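TIR domain-containing adapter molecule 1 (Homo sapiens, PDB 4BSX) serves as an adaptor in Toll-like receptor signalling that induces interferon-beta, its helical N-terminal domain resembling IFIT proteins. Local coordinates at residues Val119-Ala124 / Gly137-Glu142; Arg101-Leu106 / Lys110-Ser115. The protein carries 2 engineered substitutions. One frame throughout, in Å; residues are numbered along the deposited sequence.

Contact 1. Residues Val119-Ala124 / Gly137-Glu142; sequences VAYQEA and GELQDE
Y121 reaches across from one helix to L139 and E142 on the next, its aromatic ring meeting both partners with its edge. From CB the side chain heads toward helix 136-147, and the first ring atom to touch is Y121 CD1, 3.9 Å from L139 CD1. One atom further, Y121 CE1 lies 3.8 Å from CG of E142, so the aliphatic part of the glutamate also packs against the ring. Y121 CZ comes next, 3.3 Å from E142 OE2. At the tip, OH donates a hydrogen bond to E142 OE2. Y121 OH and E142 OE2 are modelled 2.3 Å apart, shorter than a normal hydrogen bond and doubtful as an exact length. The carboxylate is turned 75° from the ring plane, although OE2 itself lies near that plane. E142 reaches the hydroxyl with CG anti to its backbone N (chi1 171°) and an extended chain beyond. Its other branch, OE1, forms a salt bridge with R101, and OE2 also accepts a bond from W97 NE1, so both carboxylate oxygens are held.

L139 sends its two methyls to different partners. While CD1 meets the tyrosine edge, L139 CD2 packs 3.8 Å from A124 CB and 3.5 Å from A124 O. Without either branch, as with an alanine here, a gap would probably open between A124 and the tyrosine ring, leaving Y121 CD1 without its methyl partner.

The two helices run nearly antiparallel, at 167°, with 10.1 Å between the segment axes, a helical hairpin consistent with the TPR-like, IFIT-related character of the domain. Helix 96-108 closes one flank: Y121 rests on A100 and R101, A124 on S96, and L139 on W97, so the contact is buried where three helices meet.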
loop_
_atom_site.group_PDB
_atom_site.type_symbol
_atom_site.label_atom_id
_atom_site.label_comp_id
_atom_site.label_asym_id
_atom_site.label_seq_id
_atom_site.Cartn_x
_atom_site.Cartn_y
_atom_site.Cartn_z
ATOM N N VAL A 119 8.848 5.925 9.572
ATOM C CA VAL A 119 8.895 4.670 10.306
ATOM C C VAL A 119 8.686 3.499 9.342
ATOM O O VAL A 119 9.426 2.521 9.401
ATOM C CB VAL A 119 7.831 4.637 11.406
ATOM C CG1 VAL A 119 7.709 3.237 12.014
ATOM C CG2 VAL A 119 8.162 5.660 12.469
ATOM N N ALA A 120 7.709 3.600 8.438
ATOM C CA ALA A 120 7.480 2.542 7.427
ATOM C C ALA A 120 8.694 2.286 6.472
ATOM O O ALA A 120 9.057 1.124 6.223
ATOM C CB ALA A 120 6.167 2.822 6.631
ATOM N N TYR A 121 9.336 3.343 5.961
ATOM C CA TYR A 121 10.520 3.138 5.135
ATOM C C TYR A 121 11.635 2.438 5.954
ATOM O O TYR A 121 12.299 1.536 5.475
ATOM C CB TYR A 121 10.974 4.431 4.426
ATOM C CG TYR A 121 10.290 4.559 3.049
ATOM C CD1 TYR A 121 10.568 3.674 2.071
ATOM C CD2 TYR A 121 9.303 5.499 2.791
ATOM C CE1 TYR A 121 9.966 3.704 0.885
ATOM C CE2 TYR A 121 8.680 5.541 1.564
ATOM C CZ TYR A 121 9.027 4.626 0.615
ATOM O OH TYR A 121 8.491 4.595 -0.660
ATOM N N GLN A 122 11.803 2.826 7.200
ATOM C CA GLN A 122 12.800 2.209 8.031
ATOM C C GLN A 122 12.538 0.719 8.162
ATOM O O GLN A 122 13.402 -0.074 7.829
ATOM C CB GLN A 122 12.805 2.866 9.409
ATOM C CG GLN A 122 13.292 4.285 9.388
ATOM C CD GLN A 122 13.302 4.885 10.763
ATOM O OE1 GLN A 122 12.322 4.770 11.509
ATOM N NE2 GLN A 122 14.415 5.505 11.128
ATOM N N GLU A 123 11.359 0.340 8.651
ATOM C CA GLU A 123 11.024 -1.060 8.816
ATOM C C GLU A 123 11.245 -1.810 7.521
ATOM O O GLU A 123 11.644 -2.963 7.536
ATOM C CB GLU A 123 9.563 -1.245 9.317
ATOM C CG GLU A 123 9.388 -0.742 10.747
ATOM C CD GLU A 123 7.940 -0.745 11.230
ATOM O OE1 GLU A 123 7.065 -1.232 10.481
ATOM O OE2 GLU A 123 7.673 -0.259 12.361
ATOM N N ALA A 124 10.960 -1.179 6.397
ATOM C CA ALA A 124 11.148 -1.861 5.125
ATOM C C ALA A 124 12.629 -2.092 4.951
ATOM O O ALA A 124 13.047 -3.097 4.398
ATOM C CB ALA A 124 10.622 -1.019 3.974
ATOM N N GLY A 137 19.513 -1.458 -2.004
ATOM C CA GLY A 137 19.991 -0.145 -2.424
ATOM C C GLY A 137 18.847 0.687 -3.047
ATOM O O GLY A 137 18.639 1.854 -2.732
ATOM N N GLU A 138 18.114 0.047 -3.952
ATOM C CA GLU A 138 16.928 0.622 -4.571
ATOM C C GLU A 138 15.977 1.229 -3.566
ATOM O O GLU A 138 15.514 2.369 -3.746
ATOM C CB GLU A 138 16.188 -0.449 -5.386
ATOM C CG GLU A 138 14.893 0.069 -5.967
ATOM C CD GLU A 138 14.281 -0.911 -6.930
ATOM O OE1 GLU A 138 14.906 -1.957 -7.151
ATOM O OE2 GLU A 138 13.195 -0.628 -7.471
ATOM N N LEU A 139 15.682 0.452 -2.520
ATOM C CA LEU A 139 14.727 0.849 -1.495
ATOM C C LEU A 139 15.236 2.029 -0.680
ATOM O O LEU A 139 14.459 2.965 -0.358
ATOM C CB LEU A 139 14.432 -0.331 -0.572
ATOM C CG LEU A 139 13.686 -0.010 0.738
ATOM C CD1 LEU A 139 12.337 0.610 0.449
ATOM C CD2 LEU A 139 13.513 -1.247 1.518
ATOM N N GLN A 140 16.533 1.971 -0.357
ATOM C CA GLN A 140 17.212 2.990 0.415
ATOM C C GLN A 140 17.211 4.277 -0.385
ATOM O O GLN A 140 17.032 5.346 0.197
ATOM C CB GLN A 140 18.665 2.591 0.695
ATOM C CG GLN A 140 18.890 1.548 1.799
ATOM C CD GLN A 140 20.361 1.039 1.802
ATOM O OE1 GLN A 140 21.045 1.080 0.774
ATOM N NE2 GLN A 140 20.834 0.566 2.941
ATOM N N ASP A 141 17.430 4.181 -1.703
ATOM C CA ASP A 141 17.352 5.358 -2.593
ATOM C C ASP A 141 15.963 5.972 -2.525
ATOM O O ASP A 141 15.795 7.178 -2.257
ATOM C CB ASP A 141 17.675 4.986 -4.041
ATOM C CG ASP A 141 19.158 4.739 -4.268
ATOM O OD1 ASP A 141 19.963 5.263 -3.449
ATOM O OD2 ASP A 141 19.502 4.022 -5.259
ATOM N N GLU A 142 14.958 5.139 -2.766
ATOM C CA GLU A 142 13.553 5.549 -2.594
ATOM C C GLU A 142 13.256 6.105 -1.196
ATOM O O GLU A 142 12.594 7.106 -1.026
ATOM C CB GLU A 142 12.637 4.367 -2.901
ATOM C CG GLU A 142 11.193 4.608 -2.564
ATOM C CD GLU A 142 10.337 3.469 -3.025
ATOM O OE1 GLU A 142 10.785 2.819 -3.999
ATOM O OE2 GLU A 142 9.248 3.229 -2.400
#

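Contact 2. Residues Arg101-Leu106 / Lys110-Ser115; sequences RLYHLL and KLCPAS
A Schellman motif ends helix 96-108 and brings L106 and L111 together across the turn. K110 is the first residue to leave the helix and takes up positive phi (63°), which swings the chain round so that L111 N can bond back to L106 O. This bond, L111 N to L106 O, is 2.8 Å long and fairly straight, with an angle of 155° at the hydrogen. Outside the bond the same two residues make the hydrophobic contact that commonly accompanies this motif: L106 CD2 lies 4.1 Å from L111 CD1, the side chains crossing at about a right angle.

C112, the next residue, packs its sulfur back against the helix. C112 places SG between its own backbone N and carbonyl carbon (chi1 81°), from where the sulfur sits 3.9 Å from L106 CB and 4.0 Å from Y103 CD2. It approaches the tyrosine ring obliquely, 5.1 Å from C112 SG to the Y103 ring centroid, a Cys sulfur-aromatic contact. Helix 11-19 packs against this apolar group, with I17 touching both Y103 and L111 and L18 touching L106.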
loop_
_atom_site.group_PDB
_atom_site.type_symbol
_atom_site.label_atom_id
_atom_site.label_comp_id
_atom_site.label_asym_id
_atom_site.label_seq_id
_atom_site.Cartn_x
_atom_site.Cartn_y
_atom_site.Cartn_z
ATOM N N ARG A 101 5.166 2.568 0.723
ATOM C CA ARG A 101 4.668 3.259 -0.436
ATOM C C ARG A 101 3.223 3.819 -0.166
ATOM O O ARG A 101 2.904 5.000 -0.409
ATOM C CB ARG A 101 4.719 2.286 -1.602
ATOM C CG ARG A 101 6.103 2.223 -2.250
ATOM C CD ARG A 101 6.208 1.268 -3.457
ATOM N NE ARG A 101 7.558 1.365 -4.034
ATOM C CZ ARG A 101 7.983 0.687 -5.097
ATOM N NH1 ARG A 101 7.164 -0.149 -5.721
ATOM N NH2 ARG A 101 9.239 0.844 -5.538
ATOM N N LEU A 102 2.371 2.958 0.370
ATOM C CA LEU A 102 1.073 3.342 0.838
ATOM C C LEU A 102 1.150 4.499 1.841
ATOM O O LEU A 102 0.428 5.477 1.717
ATOM C CB LEU A 102 0.363 2.143 1.437
ATOM C CG LEU A 102 0.011 1.027 0.444
ATOM C CD1 LEU A 102 -0.735 -0.052 1.208
ATOM C CD2 LEU A 102 -0.806 1.526 -0.766
ATOM N N TYR A 103 2.037 4.418 2.817
ATOM C CA TYR A 103 2.089 5.472 3.804
ATOM C C TYR A 103 2.625 6.744 3.222
ATOM O O TYR A 103 2.304 7.848 3.715
ATOM C CB TYR A 103 2.866 5.064 5.030
ATOM C CG TYR A 103 1.958 4.481 6.104
ATOM C CD1 TYR A 103 1.454 3.206 5.971
ATOM C CD2 TYR A 103 1.578 5.218 7.205
ATOM C CE1 TYR A 103 0.637 2.664 6.896
ATOM C CE2 TYR A 103 0.738 4.669 8.163
ATOM C CZ TYR A 103 0.274 3.388 7.997
ATOM O OH TYR A 103 -0.559 2.796 8.921
ATOM N N HIS A 104 3.432 6.618 2.167
ATOM C CA HIS A 104 3.903 7.809 1.537
ATOM C C HIS A 104 2.719 8.589 0.929
ATOM O O HIS A 104 2.604 9.787 1.130
ATOM C CB HIS A 104 4.924 7.491 0.468
ATOM C CG HIS A 104 5.204 8.645 -0.413
ATOM N ND1 HIS A 104 5.792 9.802 0.056
ATOM C CD2 HIS A 104 4.935 8.855 -1.723
ATOM C CE1 HIS A 104 5.907 10.663 -0.940
ATOM N NE2 HIS A 104 5.390 10.116 -2.030
ATOM N N LEU A 105 1.858 7.897 0.181
ATOM C CA LEU A 105 0.672 8.511 -0.412
ATOM C C LEU A 105 -0.244 9.053 0.684
ATOM O O LEU A 105 -0.734 10.196 0.579
ATOM C CB LEU A 105 -0.085 7.537 -1.347
ATOM C CG LEU A 105 0.843 6.910 -2.417
ATOM C CD1 LEU A 105 0.187 5.765 -3.251
ATOM C CD2 LEU A 105 1.389 7.970 -3.309
ATOM N N LEU A 106 -0.458 8.274 1.743
ATOM C CA LEU A 106 -1.330 8.744 2.810
ATOM C C LEU A 106 -0.819 10.064 3.442
ATOM O O LEU A 106 -1.609 10.994 3.689
ATOM C CB LEU A 106 -1.516 7.673 3.864
ATOM C CG LEU A 106 -2.276 6.420 3.433
ATOM C CD1 LEU A 106 -2.246 5.412 4.571
ATOM C CD2 LEU A 106 -3.698 6.748 3.044
ATOM N N LYS A 110 -2.074 14.109 3.363
ATOM C CA LYS A 110 -2.255 14.637 4.710
ATOM C C LYS A 110 -3.278 13.860 5.508
ATOM O O LYS A 110 -3.906 14.426 6.398
ATOM C CB LYS A 110 -2.634 16.123 4.630
ATOM C CG LYS A 110 -1.571 16.952 3.945
ATOM C CD LYS A 110 -2.062 18.308 3.483
ATOM C CE LYS A 110 -0.905 19.158 2.942
ATOM N NZ LYS A 110 -0.168 18.496 1.803
ATOM N N LEU A 111 -3.415 12.557 5.231
ATOM C CA LEU A 111 -4.310 11.705 6.003
ATOM C C LEU A 111 -3.630 11.081 7.209
ATOM O O LEU A 111 -4.297 10.423 8.032
ATOM C CB LEU A 111 -4.889 10.605 5.123
ATOM C CG LEU A 111 -5.622 11.051 3.861
ATOM C CD1 LEU A 111 -6.358 9.879 3.246
ATOM C CD2 LEU A 111 -6.594 12.197 4.131
ATOM N N CYS A 112 -2.309 11.260 7.282
ATOM C CA CYS A 112 -1.485 10.810 8.417
ATOM C C CYS A 112 -0.149 11.578 8.481
ATOM O O CYS A 112 0.283 12.172 7.507
ATOM C CB CYS A 112 -1.203 9.312 8.325
ATOM S SG CYS A 112 0.138 8.941 7.209
ATOM N N PRO A 113 0.503 11.589 9.652
ATOM C CA PRO A 113 1.752 12.356 9.790
ATOM C C PRO A 113 2.915 11.755 9.018
ATOM O O PRO A 113 2.963 10.537 8.827
ATOM C CB PRO A 113 2.039 12.304 11.285
ATOM C CG PRO A 113 1.268 11.150 11.781
ATOM C CD PRO A 113 0.057 11.018 10.932
ATOM N N ALA A 114 3.827 12.617 8.574
ATOM C CA ALA A 114 4.962 12.217 7.766
ATOM C C ALA A 114 5.902 11.290 8.540
ATOM O O ALA A 114 6.658 10.519 7.948
ATOM C CB ALA A 114 5.717 13.420 7.302
ATOM N N SER A 115 5.852 11.375 9.861
ATOM C CA SER A 115 6.680 10.546 10.696
ATOM C C SER A 115 6.261 9.083 10.533
ATOM O O SER A 115 7.064 8.183 10.762
ATOM C CB SER A 115 6.557 10.970 12.164
ATOM O OG SER A 115 5.382 10.459 12.748
#

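Followed from the N terminus, the chain passes through helix 96-108 and reaches contact 2 first, which closes the helix end, with three residues between its segments, two of them still helical, and leads into helix 114-130. Contact 1 opens further along that helix and spans twelve residues before pairing with helix 136-147. The two are therefore in series, neither nested nor crossed, with helix 114-130 common to both. They nevertheless meet in space: Y121 OH of contact 1 packs 3.7 Å from R101 CG of contact 2, and A120 CB packs near Y103 CB. Together they tie three consecutive helices into one packed unit, with helix 11-19 bordering contact 2.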